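Local coordinates for protein urea carboxylase (Thermus thermophilus, PDB 3OEP) that is of unknown function, a homologue of the KipI and KipA proteins with cyclophilin-like domains that was wrongly taken for an allophanate hydrolase, at residues L289-G295 against P309-W315; G297-E303 against T320-R326. One frame throughout, in Å; residues are numbered along the deposited sequence.

Contact 1 of 2, residues L289-G295 against P309-W315; sequences LVAAFAG and PGQSFLW
Ala291 and Phe313 face each other as a hydrogen-bonded pair at the middle of this antiparallel strand pairing, and the methyl of Ala291 lies off-centre over the Phe313 ring, 4.3 Å from CB to the ring centroid. Phe313 has its CG between backbone N and carbonyl carbon (chi1 55°), which folds the ring back across the partner strand. The same ring has Ala291 O over one face, 3.4 Å above its plane. Ala291 O also accepts the hydrogen bond of Phe313 N at 2.8 Å, nearly in line with its carbonyl. Next along this face, Leu289 and Trp315 run side by side, CD1 of Leu289 lying 3.7 Å from CE3 of Trp315, and the indole also touches the Ala291 methyl.

At the other end Gly310 and Gln311 both face Phe293 in a G1 beta bulge: Phe293 O takes a short bond from Gly310 N (2.7 Å) and a weak one from Gln311 N. At Gly310 the positive phi (102°) would push a CB against Pro309 O, so glycine suits this position. Pro309 CB rests 3.6 Å from CE1 of Phe293.

On the opposite face the Val290 and Leu314 end is the solvent side, Leu314 being exposed. Their side chains cross at about a right angle, CG2 of Val290 meeting CD2 of Leu314 at 4.0 Å. Ala292 and Ser312 there are buried, and Ser312 OG forms a hydrogen bond with Arg379 N.

Strand 331-336 pairs with the other edge of 289-295, while strand 298-302 packs against Phe293, Phe313 and Trp315 from the facing sheet.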
ATOM      1  N   LEU A 289      -3.990 -14.316 -29.589  1.00 15.81           N
ATOM      2  CA  LEU A 289      -4.585 -13.373 -28.646  1.00 16.23           C
ATOM      3  C   LEU A 289      -4.873 -12.049 -29.322  1.00 15.34           C
ATOM      4  O   LEU A 289      -4.223 -11.692 -30.304  1.00 16.85           O
ATOM      5  CB  LEU A 289      -3.612 -13.085 -27.490  1.00 14.72           C
ATOM      6  CG  LEU A 289      -3.237 -14.252 -26.589  1.00 16.05           C
ATOM      7  CD1 LEU A 289      -2.052 -13.884 -25.704  1.00 18.46           C
ATOM      8  CD2 LEU A 289      -4.436 -14.679 -25.751  1.00 19.83           C
ATOM      9  N   VAL A 290      -5.850 -11.327 -28.785  1.00 14.20           N
ATOM     10  CA  VAL A 290      -5.972  -9.914 -29.055  1.00 13.31           C
ATOM     11  C   VAL A 290      -5.601  -9.210 -27.763  1.00 12.80           C
ATOM     12  O   VAL A 290      -6.161  -9.490 -26.697  1.00 14.66           O
ATOM     13  CB  VAL A 290      -7.360  -9.526 -29.551  1.00 14.44           C
ATOM     14  CG1 VAL A 290      -7.492  -8.006 -29.657  1.00 16.06           C
ATOM     15  CG2 VAL A 290      -7.609 -10.171 -30.906  1.00 16.83           C
ATOM     16  N   ALA A 291      -4.599  -8.347 -27.860  1.00 13.73           N
ATOM     17  CA  ALA A 291      -4.057  -7.649 -26.711  1.00 12.82           C
ATOM     18  C   ALA A 291      -4.022  -6.156 -26.992  1.00 13.57           C
ATOM     19  O   ALA A 291      -4.150  -5.728 -28.139  1.00 14.31           O
ATOM     20  CB  ALA A 291      -2.641  -8.177 -26.398  1.00 11.87           C
ATOM     21  N   ALA A 292      -3.870  -5.354 -25.944  1.00 12.87           N
ATOM     22  CA  ALA A 292      -3.736  -3.913 -26.112  1.00 13.80           C
ATOM     23  C   ALA A 292      -2.667  -3.378 -25.183  1.00 13.37           C
ATOM     24  O   ALA A 292      -2.539  -3.830 -24.044  1.00 13.26           O
ATOM     25  CB  ALA A 292      -5.055  -3.208 -25.845  1.00 15.37           C
ATOM     26  N   PHE A 293      -1.913  -2.412 -25.698  1.00 13.08           N
ATOM     27  CA  PHE A 293      -0.839  -1.763 -24.984  1.00 13.62           C
ATOM     28  C   PHE A 293      -1.231  -0.307 -24.756  1.00 14.00           C
ATOM     29  O   PHE A 293      -1.695   0.369 -25.673  1.00 13.75           O
ATOM     30  CB  PHE A 293       0.455  -1.871 -25.797  1.00 14.23           C
ATOM     31  CG  PHE A 293       1.576  -1.033 -25.266  1.00 17.03           C
ATOM     32  CD1 PHE A 293       2.261  -0.159 -26.103  1.00 23.66           C
ATOM     33  CD2 PHE A 293       1.939  -1.100 -23.928  1.00 18.37           C
ATOM     34  CE1 PHE A 293       3.294   0.623 -25.616  1.00 23.87           C
ATOM     35  CE2 PHE A 293       2.974  -0.316 -23.434  1.00 23.92           C
ATOM     36  CZ  PHE A 293       3.646   0.549 -24.281  1.00 23.28           C
ATOM     37  N   ALA A 294      -1.101   0.154 -23.514  1.00 14.17           N
ATOM     38  CA  ALA A 294      -1.400   1.541 -23.171  1.00 14.98           C
ATOM     39  C   ALA A 294      -0.430   2.010 -22.095  1.00 14.39           C
ATOM     40  O   ALA A 294       0.312   1.209 -21.526  1.00 15.47           O
ATOM     41  CB  ALA A 294      -2.847   1.694 -22.704  1.00 14.99           C
ATOM     42  N   GLY A 295      -0.440   3.310 -21.825  1.00 15.08           N
ATOM     43  CA  GLY A 295       0.525   3.906 -20.910  1.00 15.50           C
ATOM     44  C   GLY A 295       1.662   4.561 -21.661  1.00 15.79           C
ATOM     45  O   GLY A 295       1.509   4.958 -22.822  1.00 16.89           O
ATOM     46  N   PRO A 309       1.588   3.049 -27.808  1.00 19.21           N
ATOM     47  CA  PRO A 309       0.521   2.798 -26.848  1.00 19.08           C
ATOM     48  C   PRO A 309      -0.808   3.391 -27.301  1.00 19.56           C
ATOM     49  O   PRO A 309      -0.830   4.378 -28.045  1.00 22.13           O
ATOM     50  CB  PRO A 309       1.029   3.468 -25.560  1.00 19.20           C
ATOM     51  CG  PRO A 309       2.007   4.487 -26.008  1.00 21.17           C
ATOM     52  CD  PRO A 309       2.611   3.973 -27.283  1.00 20.27           C
ATOM     53  N   GLY A 310      -1.895   2.764 -26.866  1.00 17.79           N
ATOM     54  CA  GLY A 310      -3.242   3.213 -27.163  1.00 18.12           C
ATOM     55  C   GLY A 310      -3.936   2.426 -28.255  1.00 18.81           C
ATOM     56  O   GLY A 310      -4.898   2.910 -28.845  1.00 19.98           O
ATOM     57  N   GLN A 311      -3.467   1.214 -28.538  1.00 19.28           N
ATOM     58  CA  GLN A 311      -4.124   0.398 -29.548  1.00 19.56           C
ATOM     59  C   GLN A 311      -4.048  -1.088 -29.252  1.00 18.37           C
ATOM     60  O   GLN A 311      -3.198  -1.546 -28.470  1.00 16.07           O
ATOM     61  CB  GLN A 311      -3.547   0.701 -30.939  1.00 20.60           C
ATOM     62  CG  GLN A 311      -2.101   0.285 -31.136  1.00 22.98           C
ATOM     63  CD  GLN A 311      -1.496   0.864 -32.408  1.00 27.71           C
ATOM     64  OE1 GLN A 311      -1.089   2.025 -32.443  1.00 33.62           O
ATOM     65  NE2 GLN A 311      -1.435   0.055 -33.455  1.00 26.67           N
ATOM     66  N   SER A 312      -4.965  -1.826 -29.877  1.00 17.94           N
ATOM     67  CA  SER A 312      -5.005  -3.276 -29.767  1.00 18.09           C
ATOM     68  C   SER A 312      -4.454  -3.908 -31.035  1.00 17.03           C
ATOM     69  O   SER A 312      -4.419  -3.281 -32.102  1.00 19.70           O
ATOM     70  CB  SER A 312      -6.425  -3.777 -29.492  1.00 17.38           C
ATOM     71  OG  SER A 312      -7.241  -3.693 -30.641  1.00 19.89           O
ATOM     72  N   PHE A 313      -4.034  -5.159 -30.909  1.00 15.75           N
ATOM     73  CA  PHE A 313      -3.344  -5.845 -31.986  1.00 16.29           C
ATOM     74  C   PHE A 313      -3.529  -7.347 -31.860  1.00 17.05           C
ATOM     75  O   PHE A 313      -3.861  -7.852 -30.786  1.00 16.22           O
ATOM     76  CB  PHE A 313      -1.850  -5.482 -31.967  1.00 17.63           C
ATOM     77  CG  PHE A 313      -1.171  -5.740 -30.646  1.00 14.65           C
ATOM     78  CD1 PHE A 313      -1.172  -4.772 -29.648  1.00 15.69           C
ATOM     79  CD2 PHE A 313      -0.514  -6.940 -30.408  1.00 16.70           C
ATOM     80  CE1 PHE A 313      -0.543  -5.003 -28.432  1.00 17.84           C
ATOM     81  CE2 PHE A 313       0.118  -7.177 -29.188  1.00 19.29           C
ATOM     82  CZ  PHE A 313       0.101  -6.206 -28.203  1.00 16.36           C
ATOM     83  N   LEU A 314      -3.317  -8.050 -32.970  1.00 17.07           N
ATOM     84  CA  LEU A 314      -3.330  -9.505 -32.968  1.00 19.07           C
ATOM     85  C   LEU A 314      -1.937  -9.976 -32.559  1.00 17.58           C
ATOM     86  O   LEU A 314      -0.925  -9.506 -33.077  1.00 17.78           O
ATOM     87  CB  LEU A 314      -3.728 -10.049 -34.348  1.00 21.32           C
ATOM     88  CG  LEU A 314      -4.083 -11.543 -34.492  1.00 26.27           C
ATOM     89  CD1 LEU A 314      -2.852 -12.416 -34.390  1.00 33.36           C
ATOM     90  CD2 LEU A 314      -5.139 -12.003 -33.489  1.00 29.77           C
ATOM     91  N   TRP A 315      -1.905 -10.894 -31.603  1.00 16.21           N
ATOM     92  CA  TRP A 315      -0.673 -11.443 -31.072  1.00 15.92           C
ATOM     93  C   TRP A 315      -0.721 -12.953 -31.328  1.00 14.62           C
ATOM     94  O   TRP A 315      -1.362 -13.696 -30.587  1.00 15.68           O
ATOM     95  CB  TRP A 315      -0.589 -11.091 -29.591  1.00 15.41           C
ATOM     96  CG  TRP A 315       0.653 -11.526 -28.869  1.00 11.42           C
ATOM     97  CD1 TRP A 315       1.800 -12.045 -29.407  1.00 14.57           C
ATOM     98  CD2 TRP A 315       0.879 -11.432 -27.458  1.00 13.26           C
ATOM     99  NE1 TRP A 315       2.712 -12.310 -28.406  1.00 12.63           N
ATOM    100  CE2 TRP A 315       2.170 -11.945 -27.203  1.00 13.70           C
ATOM    101  CE3 TRP A 315       0.101 -10.995 -26.380  1.00 15.19           C
ATOM    102  CZ2 TRP A 315       2.707 -12.011 -25.915  1.00 14.84           C
ATOM    103  CZ3 TRP A 315       0.637 -11.072 -25.096  1.00 15.18           C
ATOM    104  CH2 TRP A 315       1.922 -11.578 -24.880  1.00 15.60           C
TER

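Contact 2 of 2, residues G297-E303 against T320-R326; sequences GFVALLE and TLRFRPR
An antiparallel ladder joins strands 298-302 and 320-325 in a six-stranded sheet, with Val299-Arg324 and Leu301-Arg322 as its hydrogen-bonded pairs. Arg324 N reaches Val299 O at 2.8 Å, nearly straight onto the carbonyl, whereas Leu301 N lies 36° out of the plane of the Arg322 carbonyl. On the outer face two guanidinium groups lie over aliphatic side chains: CG2 of Val299 sits 3.9 Å above the centre of the Arg326 group, and Leu301, in one of its two modelled conformers, sets CD2 3.6 Å above that of Arg324, a less certain packing. Both arginine chains bend at chi3 (-69° in Arg324) and form salt bridges to Glu306 of the adjacent strand 305-307, which would fix the flat groups there.

The sheet is one layer of a cyclophilin-like domain, as the family suggests, and its other face, of Ala300, Leu302, Leu321 and Phe323, is apolar. At the ladder's end Phe298 crosses Phe323 at about a right angle, CD1 of Phe298 meeting CB of Phe323 at 3.8 Å, while Ala300 CB approaches CE1 of Phe323. Where the strands part, one water donates to Leu301 O and Thr320 O and accepts from Arg322 NH1; a second links Thr320 O to Glu303 N.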
ATOM      1  N   GLY A 297       6.302   5.349 -21.828  1.00 19.64           N
ATOM      2  CA  GLY A 297       7.653   4.886 -21.551  1.00 20.80           C
ATOM      3  C   GLY A 297       8.178   3.800 -22.467  1.00 20.12           C
ATOM      4  O   GLY A 297       9.350   3.439 -22.376  1.00 18.63           O
ATOM      5  N   PHE A 298       7.327   3.279 -23.353  1.00 17.73           N
ATOM      6  CA  PHE A 298       7.714   2.195 -24.265  1.00 17.32           C
ATOM      7  C   PHE A 298       6.941   2.245 -25.573  1.00 17.44           C
ATOM      8  O   PHE A 298       5.889   2.869 -25.664  1.00 17.82           O
ATOM      9  CB  PHE A 298       7.411   0.818 -23.670  1.00 16.84           C
ATOM     10  CG  PHE A 298       7.926   0.610 -22.282  1.00 16.88           C
ATOM     11  CD1 PHE A 298       9.153   0.002 -22.071  1.00 18.09           C
ATOM     12  CD2 PHE A 298       7.159   0.975 -21.184  1.00 17.90           C
ATOM     13  CE1 PHE A 298       9.626  -0.213 -20.786  1.00 20.96           C
ATOM     14  CE2 PHE A 298       7.623   0.765 -19.895  1.00 19.89           C
ATOM     15  CZ  PHE A 298       8.858   0.166 -19.694  1.00 22.91           C
ATOM     16  N   VAL A 299       7.475   1.558 -26.574  1.00 17.93           N
ATOM     17  CA  VAL A 299       6.693   1.116 -27.722  1.00 18.77           C
ATOM     18  C   VAL A 299       6.782  -0.400 -27.728  1.00 18.51           C
ATOM     19  O   VAL A 299       7.834  -0.964 -27.424  1.00 19.73           O
ATOM     20  CB  VAL A 299       7.195   1.695 -29.071  1.00 21.18           C
ATOM     21  CG1 VAL A 299       6.963   3.206 -29.121  1.00 22.74           C
ATOM     22  CG2 VAL A 299       8.656   1.355 -29.310  1.00 23.74           C
ATOM     23  N   ALA A 300       5.668  -1.060 -28.018  1.00 18.85           N
ATOM     24  CA  ALA A 300       5.650  -2.508 -28.083  1.00 18.53           C
ATOM     25  C   ALA A 300       6.271  -2.947 -29.403  1.00 19.93           C
ATOM     26  O   ALA A 300       6.163  -2.247 -30.416  1.00 19.82           O
ATOM     27  CB  ALA A 300       4.223  -3.041 -27.940  1.00 18.00           C
ATOM     28  N   LEU A 301       6.936  -4.100 -29.370  1.00 19.35           N
ATOM     29  CA  LEU A 301       7.626  -4.649 -30.535  0.50 19.92           C
ATOM     30  C   LEU A 301       7.108  -6.050 -30.798  1.00 19.66           C
ATOM     31  O   LEU A 301       7.224  -6.928 -29.941  1.00 16.88           O
ATOM     32  CB  LEU A 301       9.137  -4.721 -30.304  0.50 21.31           C
ATOM     33  CG  LEU A 301       9.920  -3.421 -30.168  0.50 22.90           C
ATOM     34  CD1 LEU A 301      11.394  -3.736 -29.955  0.50 24.01           C
ATOM     35  CD2 LEU A 301       9.732  -2.550 -31.387  0.50 21.56           C
ATOM     36  N   LEU A 302       6.539  -6.263 -31.984  1.00 19.62           N
ATOM     37  CA  LEU A 302       5.988  -7.564 -32.342  1.00 20.72           C
ATOM     38  C   LEU A 302       6.241  -7.828 -33.818  1.00 24.11           C
ATOM     39  O   LEU A 302       5.843  -7.030 -34.664  1.00 22.80           O
ATOM     40  CB  LEU A 302       4.484  -7.600 -32.054  1.00 20.97           C
ATOM     41  CG  LEU A 302       3.762  -8.910 -32.379  1.00 23.51           C
ATOM     42  CD1 LEU A 302       4.296 -10.036 -31.511  1.00 20.43           C
ATOM     43  CD2 LEU A 302       2.252  -8.752 -32.204  1.00 23.58           C
ATOM     44  N   GLU A 303       6.911  -8.944 -34.108  1.00 25.72           N
ATOM     45  CA  GLU A 303       7.201  -9.360 -35.490  1.00 29.51           C
ATOM     46  C   GLU A 303       7.863  -8.245 -36.309  1.00 30.86           C
ATOM     47  O   GLU A 303       7.543  -8.047 -37.484  1.00 32.14           O
ATOM     48  CB  GLU A 303       5.923  -9.855 -36.177  1.00 30.07           C
ATOM     49  CG  GLU A 303       5.297 -11.079 -35.514  1.00 32.84           C
ATOM     50  CD  GLU A 303       4.057 -11.562 -36.234  1.00 35.95           C
ATOM     51  OE1 GLU A 303       2.957 -11.042 -35.948  1.00 43.23           O
ATOM     52  OE2 GLU A 303       4.180 -12.471 -37.082  1.00 40.77           O
ATOM     53  N   THR A 320       6.790 -13.487 -30.161  1.00 14.96           N
ATOM     54  CA  THR A 320       7.310 -12.845 -28.963  1.00 15.52           C
ATOM     55  C   THR A 320       7.087 -11.340 -28.997  1.00 15.24           C
ATOM     56  O   THR A 320       7.376 -10.669 -29.994  1.00 15.62           O
ATOM     57  CB  THR A 320       8.795 -13.178 -28.777  1.00 15.78           C
ATOM     58  OG1 THR A 320       8.928 -14.602 -28.657  1.00 16.75           O
ATOM     59  CG2 THR A 320       9.370 -12.495 -27.525  1.00 16.43           C
ATOM     60  N   LEU A 321       6.554 -10.839 -27.889  1.00 14.54           N
ATOM     61  CA  LEU A 321       6.247  -9.434 -27.688  1.00 13.45           C
ATOM     62  C   LEU A 321       7.285  -8.838 -26.735  1.00 14.93           C
ATOM     63  O   LEU A 321       7.555  -9.401 -25.666  1.00 14.26           O
ATOM     64  CB  LEU A 321       4.851  -9.315 -27.079  1.00 13.87           C
ATOM     65  CG  LEU A 321       4.312  -7.918 -26.786  1.00 15.05           C
ATOM     66  CD1 LEU A 321       4.160  -7.105 -28.065  1.00 15.18           C
ATOM     67  CD2 LEU A 321       2.975  -8.057 -26.040  1.00 15.95           C
ATOM     68  N   ARG A 322       7.859  -7.703 -27.123  1.00 13.91           N
ATOM     69  CA  ARG A 322       8.854  -7.009 -26.304  1.00 15.03           C
ATOM     70  C   ARG A 322       8.441  -5.555 -26.168  1.00 15.64           C
ATOM     71  O   ARG A 322       7.529  -5.092 -26.864  1.00 17.29           O
ATOM     72  CB  ARG A 322      10.235  -7.092 -26.954  1.00 15.95           C
ATOM     73  CG  ARG A 322      10.799  -8.502 -27.069  1.00 19.92           C
ATOM     74  CD  ARG A 322      12.093  -8.524 -27.874  1.00 23.78           C
ATOM     75  NE  ARG A 322      12.671  -9.869 -27.938  1.00 24.67           N
ATOM     76  CZ  ARG A 322      12.356 -10.805 -28.834  1.00 30.25           C
ATOM     77  NH1 ARG A 322      11.453 -10.578 -29.786  1.00 32.36           N
ATOM     78  NH2 ARG A 322      12.960 -11.989 -28.778  1.00 33.74           N
ATOM     79  N   PHE A 323       9.114  -4.837 -25.276  1.00 16.18           N
ATOM     80  CA  PHE A 323       8.799  -3.433 -25.035  1.00 15.83           C
ATOM     81  C   PHE A 323      10.076  -2.622 -25.073  1.00 17.71           C
ATOM     82  O   PHE A 323      10.948  -2.781 -24.221  1.00 19.99           O
ATOM     83  CB  PHE A 323       8.067  -3.274 -23.711  1.00 16.38           C
ATOM     84  CG  PHE A 323       6.768  -4.025 -23.669  1.00 14.76           C
ATOM     85  CD1 PHE A 323       5.619  -3.473 -24.208  1.00 16.76           C
ATOM     86  CD2 PHE A 323       6.717  -5.314 -23.154  1.00 15.49           C
ATOM     87  CE1 PHE A 323       4.419  -4.177 -24.199  1.00 18.59           C
ATOM     88  CE2 PHE A 323       5.519  -6.024 -23.139  1.00 19.13           C
ATOM     89  CZ  PHE A 323       4.374  -5.453 -23.665  1.00 17.17           C
ATOM     90  N   ARG A 324      10.189  -1.787 -26.097  1.00 16.74           N
ATOM     91  CA  ARG A 324      11.358  -0.952 -26.302  1.00 17.63           C
ATOM     92  C   ARG A 324      11.196   0.353 -25.529  1.00 17.42           C
ATOM     93  O   ARG A 324      10.270   1.104 -25.795  1.00 17.28           O
ATOM     94  CB  ARG A 324      11.508  -0.658 -27.795  1.00 19.55           C
ATOM     95  CG  ARG A 324      12.689   0.222 -28.161  1.00 25.36           C
ATOM     96  CD  ARG A 324      12.819   0.315 -29.680  1.00 29.30           C
ATOM     97  NE  ARG A 324      13.240  -0.957 -30.267  1.00 33.54           N
ATOM     98  CZ  ARG A 324      13.150  -1.276 -31.561  1.00 36.98           C
ATOM     99  NH1 ARG A 324      12.634  -0.427 -32.444  1.00 38.86           N
ATOM    100  NH2 ARG A 324      13.576  -2.464 -31.975  1.00 37.85           N
ATOM    101  N   PRO A 325      12.095   0.637 -24.573  1.00 17.97           N
ATOM    102  CA  PRO A 325      11.951   1.894 -23.841  1.00 19.77           C
ATOM    103  C   PRO A 325      11.986   3.108 -24.769  1.00 21.62           C
ATOM    104  O   PRO A 325      12.789   3.153 -25.699  1.00 21.95           O
ATOM    105  CB  PRO A 325      13.150   1.885 -22.890  1.00 20.58           C
ATOM    106  CG  PRO A 325      13.457   0.438 -22.704  1.00 19.77           C
ATOM    107  CD  PRO A 325      13.181  -0.196 -24.024  1.00 19.84           C
ATOM    108  N   ARG A 326      11.105   4.075 -24.531  1.00 24.09           N
ATOM    109  CA  ARG A 326      11.045   5.262 -25.376  1.00 27.56           C
ATOM    110  C   ARG A 326      10.332   6.414 -24.704  1.00 30.30           C
ATOM    111  O   ARG A 326       9.293   6.230 -24.063  1.00 26.18           O
ATOM    112  CB  ARG A 326      10.331   4.962 -26.694  1.00 29.63           C
ATOM    113  CG  ARG A 326      10.144   6.202 -27.575  1.00 33.59           C
ATOM    114  CD  ARG A 326       9.851   5.845 -29.007  1.00 37.48           C
ATOM    115  NE  ARG A 326      10.890   4.989 -29.574  1.00 40.04           N
ATOM    116  CZ  ARG A 326      10.790   4.356 -30.739  1.00 39.46           C
ATOM    117  NH1 ARG A 326       9.698   4.487 -31.489  1.00 40.74           N
ATOM    118  NH2 ARG A 326      11.790   3.588 -31.160  1.00 40.81           N
TER
HETATM  119  O   HOH W   1       9.543  -8.664 -30.365  1.00 18.90           O
HETATM  120  O   HOH W   2       7.774 -11.028 -32.568  1.00 20.35           O

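The four segments alternate along the chain, so each contact takes one strand from either half of this run. Contact 1 belongs to a five-stranded antiparallel sheet, contact 2 to a six-stranded one, with centres about 11 Å apart. The two layers meet largely through side chains: Trp315 CZ2 lies 3.6 Å from Leu321 CB and Phe313 CD2 lies 3.8 Å from Leu302 CD2, while Phe293 CE1 lies 3.4 Å from the backbone oxygen Phe298 O. The chain crosses from the five-stranded to the six-stranded sheet between 289-295 and 298-302, stays there for 305-307, returns for 311-315 and crosses again to 320-325, building a shared apolar core in the region related to carboxyltransferase subdomains A and B.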